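Local coordinates for protein (glyceraldehyde 3-phosphate dehydrogenase) (Sulfolobus solfataricus, PDB 1B7G), which oxidises and phosphorylates D-glyceraldehyde 3-phosphate in glycolysis, using either NAD or, by marked preference, NADP as cofactor, at residues T84-I96 against A104-D116. The protein carries 1 engineered substitution. Residues are numbered along the deposited sequence; the frame is centred on the assembly and turned at random.
With SO4 (sulfate ion), chain H.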
loop_
_atom_site.group_PDB
_atom_site.type_symbol
_atom_site.label_atom_id
_atom_site.label_comp_id
_atom_site.label_asym_id
_atom_site.label_seq_id
_atom_site.Cartn_x
_atom_site.Cartn_y
_atom_site.Cartn_z
ATOM N N THR A 84 -11.461 -15.554 -12.611
ATOM C CA THR A 84 -10.654 -15.299 -11.417
ATOM C C THR A 84 -11.476 -15.561 -10.168
ATOM O O THR A 84 -11.350 -14.875 -9.153
ATOM C CB THR A 84 -10.086 -13.879 -11.377
ATOM O OG1 THR A 84 -11.136 -12.911 -11.395
ATOM C CG2 THR A 84 -9.154 -13.594 -12.536
ATOM N N THR A 85 -12.342 -16.553 -10.238
ATOM C CA THR A 85 -13.194 -16.981 -9.164
ATOM C C THR A 85 -12.372 -17.812 -8.143
ATOM O O THR A 85 -11.331 -18.337 -8.492
ATOM C CB THR A 85 -14.332 -17.876 -9.698
ATOM O OG1 THR A 85 -13.791 -19.051 -10.335
ATOM C CG2 THR A 85 -15.171 -17.100 -10.698
ATOM N N PRO A 86 -12.955 -18.100 -7.010
ATOM C CA PRO A 86 -12.264 -18.853 -5.965
ATOM C C PRO A 86 -11.837 -20.222 -6.401
ATOM O O PRO A 86 -12.372 -20.782 -7.380
ATOM C CB PRO A 86 -13.217 -18.768 -4.784
ATOM C CG PRO A 86 -14.175 -17.654 -5.075
ATOM C CD PRO A 86 -14.297 -17.599 -6.580
ATOM N N ASN A 87 -10.825 -20.858 -5.778
ATOM C CA ASN A 87 -10.425 -22.197 -6.233
ATOM C C ASN A 87 -11.659 -23.095 -6.281
ATOM O O ASN A 87 -12.460 -23.142 -5.352
ATOM C CB ASN A 87 -9.373 -22.901 -5.389
ATOM C CG ASN A 87 -8.169 -22.038 -5.079
ATOM O OD1 ASN A 87 -7.788 -21.168 -5.860
ATOM N ND2 ASN A 87 -7.567 -22.267 -3.918
ATOM N N GLY A 88 -11.768 -23.862 -7.374
ATOM C CA GLY A 88 -12.900 -24.765 -7.513
ATOM C C GLY A 88 -14.102 -24.145 -8.207
ATOM O O GLY A 88 -14.889 -24.861 -8.821
ATOM N N VAL A 89 -14.267 -22.828 -8.186
ATOM C CA VAL A 89 -15.426 -22.200 -8.853
ATOM C C VAL A 89 -15.219 -22.173 -10.342
ATOM O O VAL A 89 -16.145 -22.285 -11.154
ATOM C CB VAL A 89 -15.703 -20.839 -8.214
ATOM C CG1 VAL A 89 -16.858 -20.104 -8.878
ATOM C CG2 VAL A 89 -15.999 -21.019 -6.709
ATOM N N GLY A 90 -13.970 -22.155 -10.814
ATOM C CA GLY A 90 -13.697 -22.124 -12.245
ATOM C C GLY A 90 -14.263 -23.347 -12.946
ATOM O O GLY A 90 -14.815 -23.242 -14.031
ATOM N N ALA A 91 -14.125 -24.493 -12.320
ATOM C CA ALA A 91 -14.631 -25.762 -12.786
ATOM C C ALA A 91 -16.158 -25.770 -12.834
ATOM O O ALA A 91 -16.752 -26.513 -13.605
ATOM C CB ALA A 91 -14.154 -26.871 -11.830
ATOM N N GLN A 92 -16.782 -24.984 -11.975
ATOM C CA GLN A 92 -18.234 -24.845 -11.979
ATOM C C GLN A 92 -18.654 -24.000 -13.171
ATOM O O GLN A 92 -19.668 -24.314 -13.775
ATOM C CB GLN A 92 -18.712 -24.227 -10.673
ATOM C CG GLN A 92 -18.444 -25.141 -9.467
ATOM C CD GLN A 92 -18.941 -24.517 -8.179
ATOM O OE1 GLN A 92 -19.804 -23.637 -8.181
ATOM N NE2 GLN A 92 -18.402 -24.974 -7.053
ATOM N N TYR A 93 -17.846 -23.004 -13.573
ATOM C CA TYR A 93 -18.171 -22.224 -14.753
ATOM C C TYR A 93 -17.697 -22.869 -16.051
ATOM O O TYR A 93 -18.258 -22.572 -17.116
ATOM C CB TYR A 93 -17.649 -20.793 -14.668
ATOM C CG TYR A 93 -18.542 -19.891 -13.857
ATOM C CD1 TYR A 93 -19.671 -19.315 -14.446
ATOM C CD2 TYR A 93 -18.265 -19.603 -12.534
ATOM C CE1 TYR A 93 -20.507 -18.496 -13.709
ATOM C CE2 TYR A 93 -19.093 -18.788 -11.791
ATOM C CZ TYR A 93 -20.213 -18.236 -12.392
ATOM O OH TYR A 93 -21.020 -17.409 -11.658
ATOM N N LYS A 94 -16.755 -23.825 -16.007
ATOM C CA LYS A 94 -16.288 -24.429 -17.256
ATOM C C LYS A 94 -17.385 -24.905 -18.191
ATOM O O LYS A 94 -17.420 -24.536 -19.375
ATOM C CB LYS A 94 -15.197 -25.461 -16.963
ATOM C CG LYS A 94 -14.706 -26.229 -18.177
ATOM C CD LYS A 94 -14.092 -25.309 -19.211
ATOM C CE LYS A 94 -13.692 -26.085 -20.463
ATOM N NZ LYS A 94 -12.829 -27.246 -20.181
ATOM N N PRO A 95 -18.353 -25.692 -17.777
ATOM C CA PRO A 95 -19.450 -26.124 -18.635
ATOM C C PRO A 95 -20.267 -24.961 -19.188
ATOM O O PRO A 95 -20.710 -25.012 -20.347
ATOM C CB PRO A 95 -20.289 -27.030 -17.755
ATOM C CG PRO A 95 -19.889 -26.741 -16.351
ATOM C CD PRO A 95 -18.458 -26.276 -16.407
ATOM N N ILE A 96 -20.474 -23.892 -18.433
ATOM C CA ILE A 96 -21.192 -22.711 -18.937
ATOM C C ILE A 96 -20.454 -22.019 -20.059
ATOM O O ILE A 96 -20.999 -21.765 -21.150
ATOM C CB ILE A 96 -21.511 -21.771 -17.762
ATOM C CG1 ILE A 96 -22.440 -22.508 -16.789
ATOM C CG2 ILE A 96 -22.156 -20.482 -18.230
ATOM C CD1 ILE A 96 -22.488 -21.979 -15.391
ATOM N N ALA A 104 -11.810 -19.277 -22.470
ATOM C CA ALA A 104 -11.629 -18.834 -21.087
ATOM C C ALA A 104 -10.223 -19.086 -20.516
ATOM O O ALA A 104 -9.577 -20.069 -20.845
ATOM C CB ALA A 104 -12.654 -19.441 -20.184
ATOM N N ILE A 105 -9.805 -18.163 -19.651
ATOM C CA ILE A 105 -8.506 -18.244 -18.975
ATOM C C ILE A 105 -8.763 -18.563 -17.493
ATOM O O ILE A 105 -9.540 -17.805 -16.865
ATOM C CB ILE A 105 -7.746 -16.914 -19.014
ATOM C CG1 ILE A 105 -7.699 -16.248 -20.404
ATOM C CG2 ILE A 105 -6.322 -17.106 -18.497
ATOM C CD1 ILE A 105 -7.062 -17.098 -21.473
ATOM N N PHE A 106 -8.153 -19.627 -16.957
ATOM C CA PHE A 106 -8.439 -19.918 -15.530
ATOM C C PHE A 106 -7.217 -19.689 -14.654
ATOM O O PHE A 106 -6.103 -19.549 -15.156
ATOM C CB PHE A 106 -8.996 -21.299 -15.312
ATOM C CG PHE A 106 -10.253 -21.725 -15.988
ATOM C CD1 PHE A 106 -10.207 -22.245 -17.284
ATOM C CD2 PHE A 106 -11.475 -21.666 -15.368
ATOM C CE1 PHE A 106 -11.352 -22.682 -17.900
ATOM C CE2 PHE A 106 -12.634 -22.059 -15.989
ATOM C CZ PHE A 106 -12.557 -22.599 -17.262
ATOM N N GLN A 107 -7.421 -19.605 -13.333
ATOM C CA GLN A 107 -6.311 -19.336 -12.415
ATOM C C GLN A 107 -5.716 -20.621 -11.874
ATOM O O GLN A 107 -6.355 -21.672 -11.949
ATOM C CB GLN A 107 -6.713 -18.353 -11.317
ATOM C CG GLN A 107 -7.266 -17.035 -11.936
ATOM C CD GLN A 107 -6.433 -16.526 -13.075
ATOM O OE1 GLN A 107 -5.225 -16.326 -12.937
ATOM N NE2 GLN A 107 -7.049 -16.303 -14.259
ATOM N N GLY A 108 -4.506 -20.564 -11.338
ATOM C CA GLY A 108 -3.776 -21.710 -10.875
ATOM C C GLY A 108 -4.320 -22.629 -9.823
ATOM O O GLY A 108 -3.811 -23.740 -9.607
ATOM N N GLY A 109 -5.357 -22.232 -9.109
ATOM C CA GLY A 109 -6.005 -22.944 -8.041
ATOM C C GLY A 109 -6.937 -24.028 -8.576
ATOM O O GLY A 109 -7.401 -24.889 -7.836
ATOM N N GLU A 110 -7.229 -23.954 -9.868
ATOM C CA GLU A 110 -8.048 -24.948 -10.539
ATOM C C GLU A 110 -7.220 -26.184 -10.889
ATOM O O GLU A 110 -5.996 -26.077 -10.962
ATOM C CB GLU A 110 -8.600 -24.352 -11.853
ATOM C CG GLU A 110 -9.599 -23.225 -11.563
ATOM C CD GLU A 110 -10.817 -23.651 -10.778
ATOM O OE1 GLU A 110 -11.355 -24.759 -10.996
ATOM O OE2 GLU A 110 -11.305 -22.858 -9.944
ATOM N N LYS A 111 -7.897 -27.298 -11.094
ATOM C CA LYS A 111 -7.218 -28.506 -11.547
ATOM C C LYS A 111 -6.748 -28.343 -12.987
ATOM O O LYS A 111 -7.440 -27.688 -13.782
ATOM C CB LYS A 111 -8.149 -29.726 -11.452
ATOM C CG LYS A 111 -8.563 -30.106 -10.051
ATOM C CD LYS A 111 -9.468 -31.321 -10.011
ATOM C CE LYS A 111 -10.487 -31.206 -8.881
ATOM N NZ LYS A 111 -11.321 -32.451 -8.826
ATOM N N ALA A 112 -5.643 -28.982 -13.391
ATOM C CA ALA A 112 -5.153 -28.835 -14.756
ATOM C C ALA A 112 -6.177 -29.254 -15.799
ATOM O O ALA A 112 -6.285 -28.604 -16.864
ATOM C CB ALA A 112 -3.851 -29.614 -14.976
ATOM N N GLU A 113 -7.025 -30.239 -15.462
ATOM C CA GLU A 113 -8.056 -30.663 -16.399
ATOM C C GLU A 113 -9.105 -29.621 -16.729
ATOM O O GLU A 113 -9.896 -29.851 -17.661
ATOM C CB GLU A 113 -8.753 -31.933 -15.847
ATOM C CG GLU A 113 -9.947 -31.561 -14.962
ATOM C CD GLU A 113 -10.476 -32.693 -14.121
ATOM O OE1 GLU A 113 -9.948 -33.818 -14.235
ATOM O OE2 GLU A 113 -11.409 -32.458 -13.321
ATOM N N VAL A 114 -9.251 -28.515 -16.010
ATOM C CA VAL A 114 -10.258 -27.502 -16.335
ATOM C C VAL A 114 -9.954 -26.834 -17.672
ATOM O O VAL A 114 -10.811 -26.292 -18.365
ATOM C CB VAL A 114 -10.340 -26.469 -15.199
ATOM C CG1 VAL A 114 -9.194 -25.460 -15.338
ATOM C CG2 VAL A 114 -11.670 -25.726 -15.167
ATOM N N ALA A 115 -8.703 -26.843 -18.101
ATOM C CA ALA A 115 -8.225 -26.233 -19.312
ATOM C C ALA A 115 -7.665 -27.244 -20.316
ATOM O O ALA A 115 -7.500 -28.404 -20.006
ATOM C CB ALA A 115 -7.042 -25.304 -18.950
ATOM N N ASP A 116 -7.261 -26.732 -21.472
ATOM C CA ASP A 116 -6.622 -27.517 -22.500
ATOM C C ASP A 116 -5.097 -27.406 -22.338
ATOM O O ASP A 116 -4.403 -28.143 -22.985
ATOM C CB ASP A 116 -6.966 -27.108 -23.929
ATOM C CG ASP A 116 -8.449 -26.937 -24.164
ATOM O OD1 ASP A 116 -9.217 -27.813 -23.730
ATOM O OD2 ASP A 116 -8.840 -25.878 -24.711
HETATM S S SO4 H . -4.345 -31.439 -10.867
HETATM O O1 SO4 H . -4.615 -32.656 -11.736
HETATM O O2 SO4 H . -5.541 -31.212 -9.993
HETATM O O3 SO4 H . -4.053 -30.248 -11.701
HETATM O O4 SO4 H . -3.155 -31.782 -10.007
HETATM O O HOH W 1 -10.011 -20.205 -9.709
HETATM O O HOH W 2 -7.628 -20.356 -8.590
#
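Glu110 OE2 is gripped by the backbone N of Gly90 at 2.9 Å and by a weaker, more bent bond from Gly88 N; a water 3.0 Å from Glu110 OE2 also lies near Thr85 O. This carboxylate sits over the start of helix 89-99 in a beta-alpha-beta unit of the Rossmann-type nucleotide-binding domain, where the helix joins strands 80-83 and 103-106. The amide of Gly90 comes from above the carboxylate plane, 56° out of it, while OE1 takes a weak bond from Ala91 N at 3.1 Å. With CG anti to the carbonyl carbon (chi1 -67°), a bend at chi2 turns the Glu110 carboxylate back to these amides, whose partial positive charge probably stabilises the buried anion. Gly90 leaves room here: a CB would run into Glu110 CD and Phe106 CD2. Val114 CG2 lies 3.8 Å above the centre of the Phe106 ring and also meets Ala91 CA. The Lys94 and Phe106 side chains cross at about a right angle, Lys94 CD 3.7 Å from Phe106 CZ. Lys94 NZ donates to Val114 O at 2.9 Å, 45° above the carbonyl plane, and also makes a cation-pi contact with Tyr133. Cut back to an alanine, this position would probably leave Val114 O without its lysine donor and open a gap beside Phe106 CZ. Gly109, NAD(+)-binding by similarity, packs its CA 3.3 Å from Asn87 OD1, which accepts a bond from a second water at 2.9 Å.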